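Local coordinates for B-cell lymphoma 3-encoded protein (Homo sapiens, PDB 1K1A) that regulates transcription of NF-kappa-B target genes, inhibiting nuclear translocation of the p50 subunit in the cytoplasm and acting as a transcriptional activator in the nucleus, at residues A[53-58]-A[83-88]. Residues are numbered along the deposited sequence; the frame is centred on the assembly and turned at random.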
loop_
_atom_site.group_PDB
_atom_site.type_symbol
_atom_site.label_atom_id
_atom_site.label_comp_id
_atom_site.label_asym_id
_atom_site.label_seq_id
_atom_site.Cartn_x
_atom_site.Cartn_y
_atom_site.Cartn_z
ATOM N N ALA A 53 13.685 10.579 4.762
ATOM C CA ALA A 53 13.124 10.672 6.102
ATOM C C ALA A 53 12.222 9.480 6.393
ATOM O O ALA A 53 12.206 8.975 7.511
ATOM C CB ALA A 53 12.365 11.965 6.275
ATOM N N VAL A 54 11.472 9.039 5.388
ATOM C CA VAL A 54 10.588 7.888 5.547
ATOM C C VAL A 54 11.404 6.599 5.601
ATOM O O VAL A 54 11.162 5.720 6.439
ATOM C CB VAL A 54 9.588 7.792 4.392
ATOM C CG1 VAL A 54 8.798 6.488 4.478
ATOM C CG2 VAL A 54 8.667 8.997 4.390
ATOM N N ILE A 55 12.387 6.499 4.717
ATOM C CA ILE A 55 13.252 5.329 4.664
ATOM C C ILE A 55 14.059 5.162 5.963
ATOM O O ILE A 55 14.314 4.045 6.399
ATOM C CB ILE A 55 14.198 5.427 3.444
ATOM C CG1 ILE A 55 13.451 5.087 2.148
ATOM C CG2 ILE A 55 15.414 4.527 3.628
ATOM C CD1 ILE A 55 14.071 5.712 0.903
ATOM N N THR A 56 14.451 6.274 6.577
ATOM C CA THR A 56 15.230 6.238 7.821
ATOM C C THR A 56 14.314 6.038 9.037
ATOM O O THR A 56 14.786 5.754 10.134
ATOM C CB THR A 56 16.046 7.551 8.013
ATOM O OG1 THR A 56 16.856 7.813 6.862
ATOM C CG2 THR A 56 17.088 7.385 9.122
ATOM N N THR A 57 13.007 6.166 8.814
ATOM C CA THR A 57 11.985 6.139 9.874
ATOM C C THR A 57 12.124 7.284 10.886
ATOM O O THR A 57 12.309 7.062 12.075
ATOM C CB THR A 57 11.896 4.766 10.586
ATOM O OG1 THR A 57 13.083 4.525 11.361
ATOM C CG2 THR A 57 11.885 3.643 9.568
ATOM N N LEU A 58 12.010 8.508 10.394
ATOM C CA LEU A 58 12.105 9.701 11.229
ATOM C C LEU A 58 10.833 10.530 11.107
ATOM O O LEU A 58 10.798 11.517 10.364
ATOM C CB LEU A 58 13.301 10.538 10.786
ATOM C CG LEU A 58 14.673 9.889 10.948
ATOM C CD1 LEU A 58 15.735 10.676 10.176
ATOM C CD2 LEU A 58 15.033 9.791 12.432
ATOM N N ALA A 83 4.043 7.906 0.704
ATOM C CA ALA A 83 3.106 6.939 1.265
ATOM C C ALA A 83 3.484 5.500 0.927
ATOM O O ALA A 83 3.405 4.621 1.790
ATOM C CB ALA A 83 1.676 7.242 0.815
ATOM N N HIS A 84 3.877 5.259 -0.331
ATOM C CA HIS A 84 4.304 3.930 -0.764
ATOM C C HIS A 84 5.496 3.486 0.076
ATOM O O HIS A 84 5.584 2.333 0.500
ATOM C CB HIS A 84 4.770 3.927 -2.240
ATOM C CG HIS A 84 3.672 4.068 -3.258
ATOM N ND1 HIS A 84 2.918 2.998 -3.705
ATOM C CD2 HIS A 84 3.281 5.132 -3.997
ATOM C CE1 HIS A 84 2.077 3.412 -4.638
ATOM N NE2 HIS A 84 2.278 4.702 -4.836
ATOM N N LEU A 85 6.445 4.394 0.269
ATOM C CA LEU A 85 7.670 4.059 0.999
ATOM C C LEU A 85 7.400 3.773 2.469
ATOM O O LEU A 85 8.020 2.878 3.052
ATOM C CB LEU A 85 8.722 5.164 0.849
ATOM C CG LEU A 85 9.330 5.322 -0.548
ATOM C CD1 LEU A 85 10.265 6.520 -0.578
ATOM C CD2 LEU A 85 10.079 4.047 -0.956
ATOM N N ALA A 86 6.479 4.525 3.071
ATOM C CA ALA A 86 6.091 4.268 4.460
ATOM C C ALA A 86 5.504 2.866 4.597
ATOM O O ALA A 86 5.780 2.168 5.575
ATOM C CB ALA A 86 5.117 5.319 4.973
ATOM N N CYS A 87 4.720 2.436 3.608
ATOM C CA CYS A 87 4.149 1.087 3.657
ATOM C C CYS A 87 5.167 -0.048 3.381
ATOM O O CYS A 87 5.155 -1.081 4.051
ATOM C CB CYS A 87 2.912 0.973 2.760
ATOM S SG CYS A 87 1.561 2.070 3.222
ATOM N N GLU A 88 6.063 0.124 2.417
ATOM C CA GLU A 88 7.042 -0.931 2.212
ATOM C C GLU A 88 8.005 -1.029 3.406
ATOM O O GLU A 88 8.587 -2.078 3.654
ATOM C CB GLU A 88 7.778 -0.790 0.878
ATOM C CG GLU A 88 8.645 0.443 0.745
ATOM C CD GLU A 88 9.541 0.391 -0.488
ATOM O OE1 GLU A 88 10.230 -0.633 -0.695
ATOM O OE2 GLU A 88 9.553 1.373 -1.255
#
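V54 reaches from helix 49-55 onto the backbone of helix 82-88, between L85 and A86. From its CB, which points toward that helix, the CG1 branch runs on across the gap: chi1 of 173° sets CG1 anti to the backbone N and carries this methyl over to the other helix. There V54 CG1 comes to 3.3 Å from A86 N. L85 C, the other atom of that peptide bond, lies 3.7 Å from V54 CG1, and the methyl rests on the peptide joining these two residues. The same methyl is flanked by two side-chain carbons, L85 CB at 3.9 Å and A86 CB, also at 3.9 Å. V54 also packs on V62 of helix 59-67. This is the stacking of neighbouring ankyrin repeats, the first helix of ANK 2 against the first helix of ANK 3, and no hydrogen bond crosses between the two segments. One step along, I55 sends CD1 to L85 CD1 at 4.2 Å, a looser touch where the two side chains cross at an angle; I55 is partly exposed, L85 buried. Past I55 the chain turns at T57 in a Schellman motif, with L58 N bonded to A53 O and T57 N to V54 O; L58 then occupies the N-cap position of helix 59-67.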